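Local coordinates for gentamicin resistance protein (Enterococcus gallinarum, PDB 6CTZ) that phosphorylates aminoglycoside antibiotics such as kanamycin at the 2'' position, probably with a guanine nucleotide as phosphate donor, and so confers gentamicin resistance, at residues K1-Y4 and T5-M9; T139-K142 and N143-L146; Q241-Y245 and R246-D250; G285-L288 and L289-D292. The protein carries 2 engineered substitutions. All blocks are in the same frame, centred on the assembly; numbering follows the deposited sequence. Where two conformers were deposited one is given.

Contact 1 (K1-Y4 and T5-M9); sequences KLHY and TTMIM
Met7 lays its terminal methyl over one face of the His3 imidazole. CE stands 4.0 Å from the centroid of the His3 ring and 24° off the ring normal, a CH-pi contact. It is offset toward the rim, so its closest ring atom is His3 NE2, at 3.7 Å from Met7 CE. The bend in the Met7 chain at chi3 (-71°) folds the methyl back over the ring. The same methyl reaches Tyr4, with Met7 CE 4.1 Å from Tyr4 CD1. These two side chains lie side by side and point the same way. His3 CD2 sits over the centre of the Tyr4 ring.

On another side, Leu2 O takes two bonds from one residue. Thr6 OG1 donates to Leu2 O at 2.7 Å, and Thr6 N donates to the same oxygen at 3.0 Å from above the carbonyl plane. The hydroxyl gets there because OG1 is anti to the carbonyl carbon of Thr6 (chi1 -60°). Thr5 N binds Lys1 O almost straight. Tyr4 also meets Phe42 edge-to-face, and Ile8 packs on strands 29-34 and 38-43. These are the first two turns of helix 2-11, lying against the antiparallel sheet of the kinase-like N-terminal lobe.

Contact 2 (T139-K142 and N143-L146); sequences TNLK and NKIL
Asn140 caps the N-terminus of helix 141-155 by accepting from Asn143 N through its side-chain oxygen. This N-cap bond puts Asn143 N 3.1 Å from Asn140 OD1, with an N-H...O angle of 162°. The donor lies above the Asn140 amide plane, 47° out of it. Asn140 CG is anti to its backbone nitrogen (chi1 -175°), and this turns the amide back over the first turn. The backbone carbonyl of Asn140 starts the helical bonding by accepting from Lys144 N at 3.1 Å.

On the buried side, Leu141 and Ile145 meet one turn apart. Leu141 CG lies 3.9 Å from Ile145 CD1. Both pack against helices 162-176 and 251-276, with Tyr175 and Phe261 touching each. Further out, the loop before the helix is held by Tyr184 OH, which accepts from Leu141 N, and by Ser221 OG, bonded to Thr139 O. Lys144 runs extended past Thr139, its CD 3.9 Å from Thr139 CG2, and its side chain ends about 6 Å from the bound kanamycin. The Asn143 amide is turned nearly perpendicular to that of Asn140. A water joins the two residues, donating to Asn140 O at 2.9 Å and accepting from Asn143 ND2 at 3.1 Å.

Contact 3 (Q241-Y245 and R246-D250); sequences QVMAY and RGEVD
Met243 O accepts from Glu248 N across the end of helix 236-246. Glu248 N lies 3.1 Å from Met243 O. A second backbone bond runs from Gly247 N to Ala244 O at 2.9 Å. Its donor stands well above the plane of the Ala244 carbonyl, 65° out of it. Further back, Arg246 N makes a regular helical bond to Val242 O at 3.0 Å.

The two closing bonds, with the positive phi of Gly247 (77°), form a Schellman motif. It ends the helix and turns the chain toward helix 251-276.

Apolar packing comes with the same turn. Glu248 bends at chi2 (-74°), which brings its chain back against the helix, so that Glu248 CG lies 3.8 Å from Met243 CB. The two side chains meet at an oblique angle. Met243 continues extended onto Leu251, Ile255 and Leu254, a residue changed in this structure. Arg246 has two conformers; in one of them its CD approaches Val242 CG1 at 4.3 Å.

The charged ends of Arg246 and Glu248 face each other only loosely. In that Arg246 conformer, Glu248 OE2 lies over one face of the guanidinium, 3.9 Å from Arg246 NH1. This long charge pair, with no N-H aimed at the oxygen, is doubtful. The directed bonds go outward. Glu248 OE2 is bonded to Tyr227 OH, and Arg246 NE, in that conformer, reaches Asn121 OD1 on helix 106-125.

Contact 4 (G285-L288 and L289-D292); sequences GIEL and LEED. Unlike the reference sequence in segment 285-288: Ile286 (reference Leu). With KAN (kanamycin a), chain E.
Glu287 O accepts from Glu291 N at 2.9 Å, as short as the bond from Asp292 N to Leu288 O one residue on. Leu289 N to Gly285 O and Glu290 N to Ile286 O complete this run of helical bonds in helix 279-296. The Glu291 chain begins close over the same carbonyl, with Glu291 CG 3.1 Å from Glu287 O.

Leu288 faces the bound kanamycin. Both methyls meet one sugar hydroxyl from the same side: Leu288 CD1 lies 3.4 Å from kanamycin O7, and Leu288 CD2 lies 3.5 Å from the same O7. The CG of Leu288 is anti to its carbonyl carbon (chi1 -70°), which sends the branch out to the drug. The extended Glu291 chain crosses Leu288 at a slant and brings its OE2 to 3.7 Å from Leu288 CD2. Tyr269 of helix 251-276 also touches Leu288.

Another side of the helix packs into the fold. Ile286, which differs from the reference leucine, and Leu289 both touch Leu270, and Leu289 also meets Gln266 and Leu164. Asp292 points its OD2 to Tyr167 OH and Thr263 OG1.

Glu287 and Glu291 carry like charges, and their OE1 atoms lie 4.4 Å apart. Their mutual repulsion may be eased by solvent, since both residues are exposed. The leucine gives kanamycin an apolar contact, while acids such as Glu232 and Asp233 hydrogen-bond it; their negative charge would probably suit an amine-rich drug.

In the fold
The four contacts lie in series along the chain and none touches another. Contact 1 belongs to the N-terminal lobe, with the side chain of Tyr4 about 12 Å from the bound GDP. Its centre is about 46 Å from that of contact 3, on the opposite side of the chain's centre. Contacts 2 and 4 both lie near the kanamycin end of the site. In contact 4, Leu288 touches the drug directly. In contact 2, the side chain of Lys144 is about 6 Å from the bound kanamycin. The nearest atoms of contacts 2 and 4 are about 12 Å apart. Helix 251-276 relates three contacts: it packs on contacts 2 and 4, and contact 3 leads into its start.

Contact 1 (K1-Y4 and T5-M9)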
loop_
_atom_site.group_PDB
_atom_site.type_symbol
_atom_site.label_atom_id
_atom_site.label_comp_id
_atom_site.label_asym_id
_atom_site.label_seq_id
_atom_site.Cartn_x
_atom_site.Cartn_y
_atom_site.Cartn_z
ATOM N N LYS A 1 1.260 -4.877 26.216
ATOM C CA LYS A 1 1.656 -6.279 26.274
ATOM C C LYS A 1 0.545 -7.123 26.885
ATOM O O LYS A 1 -0.214 -7.771 26.165
ATOM C CB LYS A 1 2.938 -6.445 27.088
ATOM C CG LYS A 1 3.486 -7.863 27.099
ATOM C CD LYS A 1 4.488 -8.075 25.978
ATOM C CE LYS A 1 5.750 -8.741 26.507
ATOM N NZ LYS A 1 6.834 -8.816 25.487
ATOM N N LEU A 2 0.460 -7.106 28.221
ATOM C CA LEU A 2 -0.607 -7.812 28.925
ATOM C C LEU A 2 -1.983 -7.413 28.404
ATOM O O LEU A 2 -2.934 -8.200 28.483
ATOM C CB LEU A 2 -0.500 -7.525 30.425
ATOM C CG LEU A 2 -1.479 -8.203 31.383
ATOM C CD1 LEU A 2 -1.358 -9.715 31.298
ATOM C CD2 LEU A 2 -1.213 -7.722 32.797
ATOM N N HIS A 3 -2.073 -6.242 27.813
ATOM C CA HIS A 3 -3.328 -5.758 27.275
ATOM C C HIS A 3 -3.761 -6.605 26.056
ATOM O O HIS A 3 -4.856 -7.122 25.968
ATOM C CB HIS A 3 -3.179 -4.294 26.896
ATOM C CG HIS A 3 -4.358 -3.730 26.166
ATOM N ND1 HIS A 3 -5.635 -3.778 26.669
ATOM C CD2 HIS A 3 -4.450 -3.109 24.971
ATOM C CE1 HIS A 3 -6.466 -3.223 25.810
ATOM N NE2 HIS A 3 -5.772 -2.823 24.766
ATOM N N TYR A 4 -2.851 -6.742 25.127
ATOM C CA TYR A 4 -3.171 -7.523 23.937
ATOM C C TYR A 4 -3.256 -9.012 24.252
ATOM O O TYR A 4 -4.124 -9.714 23.721
ATOM C CB TYR A 4 -2.151 -7.246 22.833
ATOM C CG TYR A 4 -2.096 -5.787 22.450
ATOM C CD1 TYR A 4 -2.983 -5.259 21.523
ATOM C CD2 TYR A 4 -1.177 -4.929 23.041
ATOM C CE1 TYR A 4 -2.944 -3.921 21.176
ATOM C CE2 TYR A 4 -1.130 -3.589 22.706
ATOM C CZ TYR A 4 -2.014 -3.087 21.775
ATOM O OH TYR A 4 -1.963 -1.752 21.447
ATOM N N THR A 5 -2.375 -9.511 25.123
ATOM C CA THR A 5 -2.383 -10.939 25.431
ATOM C C THR A 5 -3.663 -11.350 26.150
ATOM O O THR A 5 -4.183 -12.446 25.921
ATOM C CB THR A 5 -1.146 -11.318 26.246
ATOM O OG1 THR A 5 -1.174 -10.638 27.506
ATOM C CG2 THR A 5 0.111 -10.925 25.493
ATOM N N THR A 6 -4.195 -10.480 27.009
ATOM C CA THR A 6 -5.434 -10.815 27.704
ATOM C C THR A 6 -6.605 -10.907 26.735
ATOM O O THR A 6 -7.417 -11.834 26.825
ATOM C CB THR A 6 -5.712 -9.809 28.816
ATOM O OG1 THR A 6 -4.632 -9.843 29.754
ATOM C CG2 THR A 6 -7.010 -10.157 29.542
ATOM N N MET A 7 -6.702 -9.968 25.787
ATOM C CA MET A 7 -7.756 -10.057 24.782
ATOM C C MET A 7 -7.640 -11.344 23.983
ATOM O O MET A 7 -8.643 -12.028 23.738
ATOM C CB MET A 7 -7.694 -8.856 23.844
ATOM C CG MET A 7 -8.256 -7.588 24.442
ATOM S SD MET A 7 -8.464 -6.300 23.203
ATOM C CE MET A 7 -6.756 -5.880 22.868
ATOM N N ILE A 8 -6.421 -11.692 23.571
ATOM C CA ILE A 8 -6.222 -12.885 22.755
ATOM C C ILE A 8 -6.633 -14.132 23.529
ATOM O O ILE A 8 -7.397 -14.974 23.040
ATOM C CB ILE A 8 -4.763 -12.957 22.276
ATOM C CG1 ILE A 8 -4.459 -11.814 21.302
ATOM C CG2 ILE A 8 -4.488 -14.289 21.620
ATOM C CD1 ILE A 8 -2.988 -11.682 20.992
ATOM N N MET A 9 -6.154 -14.260 24.761
ATOM C CA MET A 9 -6.413 -15.499 25.483
ATOM C C MET A 9 -7.856 -15.611 25.946
ATOM O O MET A 9 -8.392 -16.723 25.997
ATOM C CB MET A 9 -5.410 -15.680 26.614
ATOM C CG MET A 9 -4.037 -16.003 26.064
ATOM S SD MET A 9 -2.906 -16.593 27.313
ATOM C CE MET A 9 -2.675 -15.104 28.285
#

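Contact 2 (T139-K142 and N143-L146)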
loop_
_atom_site.group_PDB
_atom_site.type_symbol
_atom_site.label_atom_id
_atom_site.label_comp_id
_atom_site.label_asym_id
_atom_site.label_seq_id
_atom_site.Cartn_x
_atom_site.Cartn_y
_atom_site.Cartn_z
ATOM N N THR A 139 -13.324 3.992 -5.654
ATOM C CA THR A 139 -12.654 5.271 -5.463
ATOM C C THR A 139 -12.423 5.871 -6.835
ATOM O O THR A 139 -11.525 5.431 -7.562
ATOM C CB THR A 139 -11.305 5.076 -4.773
ATOM O OG1 THR A 139 -11.497 4.431 -3.509
ATOM C CG2 THR A 139 -10.606 6.429 -4.577
ATOM N N ASN A 140 -13.200 6.890 -7.171
ATOM C CA ASN A 140 -12.924 7.683 -8.365
ATOM C C ASN A 140 -11.652 8.486 -8.128
ATOM O O ASN A 140 -11.655 9.452 -7.360
ATOM C CB ASN A 140 -14.106 8.607 -8.649
ATOM C CG ASN A 140 -13.945 9.387 -9.941
ATOM O OD1 ASN A 140 -12.880 9.940 -10.229
ATOM N ND2 ASN A 140 -15.009 9.435 -10.732
ATOM N N LEU A 141 -10.563 8.098 -8.800
ATOM C CA LEU A 141 -9.263 8.685 -8.493
ATOM C C LEU A 141 -9.181 10.149 -8.913
ATOM O O LEU A 141 -8.524 10.951 -8.237
ATOM C CB LEU A 141 -8.151 7.850 -9.128
ATOM C CG LEU A 141 -6.728 8.213 -8.724
ATOM C CD1 LEU A 141 -6.621 8.318 -7.209
ATOM C CD2 LEU A 141 -5.754 7.180 -9.271
ATOM N N LYS A 142 -9.842 10.519 -10.009
ATOM C CA LYS A 142 -9.842 11.918 -10.423
ATOM C C LYS A 142 -10.448 12.807 -9.343
ATOM O O LYS A 142 -9.900 13.866 -9.016
ATOM C CB LYS A 142 -10.613 12.067 -11.731
ATOM C CG LYS A 142 -10.585 13.475 -12.295
ATOM C CD LYS A 142 -11.461 13.599 -13.530
ATOM C CE LYS A 142 -11.381 14.998 -14.126
ATOM N NZ LYS A 142 -12.169 15.120 -15.389
ATOM N N ASN A 143 -11.566 12.375 -8.760
ATOM C CA ASN A 143 -12.212 13.168 -7.718
ATOM C C ASN A 143 -11.380 13.202 -6.436
ATOM O O ASN A 143 -11.353 14.219 -5.735
ATOM C CB ASN A 143 -13.609 12.619 -7.447
ATOM C CG ASN A 143 -14.297 13.331 -6.307
ATOM O OD1 ASN A 143 -14.724 14.479 -6.445
ATOM N ND2 ASN A 143 -14.409 12.656 -5.171
ATOM N N LYS A 144 -10.695 12.102 -6.113
ATOM C CA LYS A 144 -9.833 12.088 -4.933
ATOM C C LYS A 144 -8.698 13.099 -5.072
ATOM O O LYS A 144 -8.355 13.801 -4.115
ATOM C CB LYS A 144 -9.278 10.680 -4.722
ATOM C CG LYS A 144 -8.420 10.511 -3.475
ATOM C CD LYS A 144 -8.046 9.048 -3.273
ATOM C CE LYS A 144 -7.301 8.839 -1.962
ATOM N NZ LYS A 144 -7.033 7.395 -1.694
ATOM N N ILE A 145 -8.110 13.193 -6.266
ATOM C CA ILE A 145 -7.017 14.136 -6.480
ATOM C C ILE A 145 -7.535 15.570 -6.504
ATOM O O ILE A 145 -6.846 16.496 -6.054
ATOM C CB ILE A 145 -6.236 13.728 -7.741
ATOM C CG1 ILE A 145 -5.498 12.411 -7.471
ATOM C CG2 ILE A 145 -5.278 14.842 -8.193
ATOM C CD1 ILE A 145 -5.024 11.675 -8.716
ATOM N N LEU A 146 -8.758 15.779 -6.995
ATOM C CA LEU A 146 -9.367 17.102 -6.914
ATOM C C LEU A 146 -9.503 17.551 -5.462
ATOM O O LEU A 146 -9.129 18.676 -5.110
ATOM C CB LEU A 146 -10.726 17.089 -7.610
ATOM C CG LEU A 146 -11.530 18.385 -7.544
ATOM C CD1 LEU A 146 -10.784 19.511 -8.238
ATOM C CD2 LEU A 146 -12.908 18.187 -8.157
HETATM O O HOH W 1 -13.093 9.894 -4.885
#

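Contact 3 (Q241-Y245 and R246-D250)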
loop_
_atom_site.group_PDB
_atom_site.type_symbol
_atom_site.label_atom_id
_atom_site.label_comp_id
_atom_site.label_asym_id
_atom_site.label_seq_id
_atom_site.Cartn_x
_atom_site.Cartn_y
_atom_site.Cartn_z
ATOM N N GLN A 241 10.386 -2.671 -15.780
ATOM C CA GLN A 241 10.420 -4.118 -15.983
ATOM C C GLN A 241 9.068 -4.749 -15.670
ATOM O O GLN A 241 8.602 -5.623 -16.407
ATOM C CB GLN A 241 11.484 -4.759 -15.091
ATOM C CG GLN A 241 12.932 -4.463 -15.420
ATOM C CD GLN A 241 13.875 -5.193 -14.470
ATOM O OE1 GLN A 241 14.299 -4.644 -13.450
ATOM N NE2 GLN A 241 14.187 -6.446 -14.791
ATOM N N VAL A 242 8.438 -4.336 -14.568
ATOM C CA VAL A 242 7.095 -4.825 -14.249
ATOM C C VAL A 242 6.117 -4.442 -15.354
ATOM O O VAL A 242 5.338 -5.273 -15.837
ATOM C CB VAL A 242 6.636 -4.304 -12.875
ATOM C CG1 VAL A 242 5.225 -4.804 -12.583
ATOM C CG2 VAL A 242 7.595 -4.757 -11.760
ATOM N N MET A 243 6.169 -3.178 -15.790
ATOM C CA MET A 243 5.272 -2.714 -16.847
ATOM C C MET A 243 5.451 -3.524 -18.121
ATOM O O MET A 243 4.470 -3.867 -18.792
ATOM C CB MET A 243 5.532 -1.237 -17.130
ATOM C CG MET A 243 5.096 -0.340 -15.987
ATOM S SD MET A 243 5.615 1.356 -16.261
ATOM C CE MET A 243 4.698 2.138 -14.924
ATOM N N ALA A 244 6.696 -3.852 -18.472
ATOM C CA ALA A 244 6.926 -4.623 -19.686
ATOM C C ALA A 244 6.310 -6.011 -19.571
ATOM O O ALA A 244 5.627 -6.478 -20.490
ATOM C CB ALA A 244 8.420 -4.700 -19.981
ATOM N N TYR A 245 6.528 -6.688 -18.439
ATOM C CA TYR A 245 5.952 -8.021 -18.276
ATOM C C TYR A 245 4.432 -7.972 -18.295
ATOM O O TYR A 245 3.782 -8.936 -18.716
ATOM C CB TYR A 245 6.452 -8.666 -16.984
ATOM C CG TYR A 245 7.776 -9.385 -17.107
ATOM C CD1 TYR A 245 7.995 -10.287 -18.141
ATOM C CD2 TYR A 245 8.795 -9.186 -16.177
ATOM C CE1 TYR A 245 9.196 -10.969 -18.252
ATOM C CE2 TYR A 245 9.996 -9.862 -16.277
ATOM C CZ TYR A 245 10.193 -10.754 -17.315
ATOM O OH TYR A 245 11.388 -11.437 -17.421
ATOM N N ARG A 246 3.850 -6.862 -17.857
ATOM C CA ARG A 246 2.401 -6.716 -17.921
ATOM C C ARG A 246 1.902 -6.321 -19.301
ATOM O O ARG A 246 0.684 -6.333 -19.524
ATOM C CB ARG A 246 1.901 -5.702 -16.892
ATOM C CG ARG A 246 2.031 -6.197 -15.476
ATOM C CD ARG A 246 1.363 -5.294 -14.473
ATOM N NE ARG A 246 -0.095 -5.370 -14.534
ATOM C CZ ARG A 246 -0.897 -4.475 -13.968
ATOM N NH1 ARG A 246 -0.365 -3.448 -13.325
ATOM N NH2 ARG A 246 -2.221 -4.603 -14.037
ATOM N N GLY A 247 2.790 -5.998 -20.233
ATOM C CA GLY A 247 2.343 -5.641 -21.565
ATOM C C GLY A 247 1.785 -4.245 -21.657
ATOM O O GLY A 247 0.971 -3.967 -22.544
ATOM N N GLU A 248 2.175 -3.357 -20.749
ATOM C CA GLU A 248 1.781 -1.964 -20.872
ATOM C C GLU A 248 2.343 -1.389 -22.167
ATOM O O GLU A 248 3.360 -1.853 -22.693
ATOM C CB GLU A 248 2.315 -1.161 -19.689
ATOM C CG GLU A 248 1.894 -1.662 -18.306
ATOM C CD GLU A 248 0.446 -1.380 -17.931
ATOM O OE1 GLU A 248 -0.347 -0.888 -18.767
ATOM O OE2 GLU A 248 0.102 -1.647 -16.763
ATOM N N VAL A 249 1.680 -0.360 -22.676
ATOM C CA VAL A 249 2.139 0.333 -23.873
ATOM C C VAL A 249 2.538 1.754 -23.508
ATOM O O VAL A 249 2.027 2.336 -22.549
ATOM C CB VAL A 249 1.088 0.343 -25.000
ATOM C CG1 VAL A 249 0.724 -1.076 -25.398
ATOM C CG2 VAL A 249 -0.138 1.128 -24.566
ATOM N N ASP A 250 3.441 2.321 -24.306
ATOM C CA ASP A 250 3.895 3.707 -24.169
ATOM C C ASP A 250 4.317 4.004 -22.730
ATOM O O ASP A 250 3.684 4.771 -21.997
ATOM C CB ASP A 250 2.846 4.702 -24.671
ATOM C CG ASP A 250 3.361 6.133 -24.688
ATOM O OD1 ASP A 250 4.577 6.348 -24.480
ATOM O OD2 ASP A 250 2.541 7.046 -24.895
#

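Contact 4 (G285-L288 and L289-D292)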
loop_
_atom_site.group_PDB
_atom_site.type_symbol
_atom_site.label_atom_id
_atom_site.label_comp_id
_atom_site.label_asym_id
_atom_site.label_seq_id
_atom_site.Cartn_x
_atom_site.Cartn_y
_atom_site.Cartn_z
ATOM N N GLY A 285 8.427 16.319 5.290
ATOM C CA GLY A 285 7.548 16.313 4.131
ATOM C C GLY A 285 7.801 17.487 3.204
ATOM O O GLY A 285 7.745 17.345 1.977
ATOM N N ILE A 286 8.082 18.661 3.775
ATOM C CA ILE A 286 8.453 19.813 2.955
ATOM C C ILE A 286 9.703 19.498 2.144
ATOM O O ILE A 286 9.792 19.822 0.953
ATOM C CB ILE A 286 8.639 21.066 3.833
ATOM C CG1 ILE A 286 7.325 21.456 4.520
ATOM C CG2 ILE A 286 9.166 22.222 3.005
ATOM C CD1 ILE A 286 6.330 22.157 3.614
ATOM N N GLU A 287 10.677 18.838 2.773
ATOM C CA GLU A 287 11.905 18.473 2.077
ATOM C C GLU A 287 11.634 17.465 0.965
ATOM O O GLU A 287 12.244 17.541 -0.109
ATOM C CB GLU A 287 12.915 17.919 3.082
ATOM C CG GLU A 287 14.356 17.923 2.603
ATOM C CD GLU A 287 15.335 17.626 3.725
ATOM O OE1 GLU A 287 16.540 17.461 3.442
ATOM O OE2 GLU A 287 14.893 17.558 4.893
ATOM N N LEU A 288 10.729 16.509 1.203
ATOM C CA LEU A 288 10.396 15.533 0.170
ATOM C C LEU A 288 9.736 16.201 -1.032
ATOM O O LEU A 288 9.949 15.782 -2.175
ATOM C CB LEU A 288 9.501 14.443 0.749
ATOM C CG LEU A 288 10.209 13.511 1.730
ATOM C CD1 LEU A 288 9.211 12.669 2.506
ATOM C CD2 LEU A 288 11.199 12.624 0.980
ATOM N N LEU A 289 8.923 17.235 -0.791
ATOM C CA LEU A 289 8.322 17.974 -1.898
ATOM C C LEU A 289 9.387 18.685 -2.721
ATOM O O LEU A 289 9.342 18.664 -3.957
ATOM C CB LEU A 289 7.295 18.978 -1.371
ATOM C CG LEU A 289 5.956 18.439 -0.862
ATOM C CD1 LEU A 289 5.089 19.583 -0.360
ATOM C CD2 LEU A 289 5.246 17.660 -1.959
ATOM N N GLU A 290 10.349 19.327 -2.051
ATOM C CA GLU A 290 11.451 19.966 -2.765
ATOM C C GLU A 290 12.242 18.951 -3.580
ATOM O O GLU A 290 12.622 19.223 -4.723
ATOM C CB GLU A 290 12.360 20.699 -1.777
ATOM C CG GLU A 290 11.660 21.813 -1.000
ATOM C CD GLU A 290 12.579 22.512 -0.014
ATOM O OE1 GLU A 290 12.740 23.745 -0.118
ATOM O OE2 GLU A 290 13.141 21.827 0.866
ATOM N N GLU A 291 12.473 17.761 -3.018
ATOM C CA GLU A 291 13.206 16.727 -3.745
ATOM C C GLU A 291 12.408 16.203 -4.935
ATOM O O GLU A 291 12.985 15.886 -5.981
ATOM C CB GLU A 291 13.586 15.586 -2.802
ATOM C CG GLU A 291 14.493 16.024 -1.665
ATOM C CD GLU A 291 14.945 14.870 -0.793
ATOM O OE1 GLU A 291 15.998 15.004 -0.132
ATOM O OE2 GLU A 291 14.253 13.831 -0.767
ATOM N N ASP A 292 11.085 16.092 -4.794
ATOM C CA ASP A 292 10.250 15.670 -5.916
ATOM C C ASP A 292 10.414 16.617 -7.102
ATOM O O ASP A 292 10.590 16.179 -8.246
ATOM C CB ASP A 292 8.789 15.610 -5.469
ATOM C CG ASP A 292 7.896 14.924 -6.479
ATOM O OD1 ASP A 292 7.939 13.681 -6.557
ATOM O OD2 ASP A 292 7.134 15.620 -7.183
HETATM C C1 KAN E . 6.473 7.972 2.600
HETATM C C2 KAN E . 7.003 9.140 1.766
HETATM C C3 KAN E . 8.422 8.845 1.329
HETATM C C4 KAN E . 9.252 8.639 2.586
HETATM C C5 KAN E . 8.692 7.501 3.434
HETATM C C6 KAN E . 9.462 7.340 4.741
HETATM C C7 KAN E . 3.860 3.476 1.584
HETATM C C8 KAN E . 3.500 4.506 2.651
HETATM C C9 KAN E . 4.207 5.834 2.359
HETATM C C10 KAN E . 5.723 5.658 2.248
HETATM C C11 KAN E . 6.061 4.575 1.221
HETATM C C12 KAN E . 5.367 3.259 1.548
HETATM C C13 KAN E . 1.443 5.156 3.768
HETATM C C14 KAN E . 0.083 4.506 3.966
HETATM C C15 KAN E . -0.788 4.810 2.743
HETATM C C16 KAN E . -0.875 6.319 2.540
HETATM C C17 KAN E . 0.521 6.907 2.457
HETATM C C18 KAN E . 0.431 8.423 2.386
HETATM N N1 KAN E . 8.836 6.280 5.509
HETATM N N2 KAN E . 7.501 4.352 1.144
HETATM N N3 KAN E . 3.159 2.223 1.860
HETATM N N4 KAN E . -2.131 4.254 2.864
HETATM O O5 KAN E . 7.299 7.662 3.728
HETATM O O6 KAN E . 6.162 9.308 0.621
HETATM O O7 KAN E . 8.957 9.932 0.565
HETATM O O8 KAN E . 10.597 8.337 2.208
HETATM O O9 KAN E . 6.343 6.840 1.736
HETATM O O10 KAN E . 3.940 6.753 3.431
HETATM O O11 KAN E . 2.073 4.640 2.596
HETATM O O12 KAN E . 1.261 6.560 3.616
HETATM O O13 KAN E . 0.283 3.105 4.166
HETATM O O14 KAN E . -1.565 6.653 1.324
HETATM O O15 KAN E . 1.751 8.969 2.302
#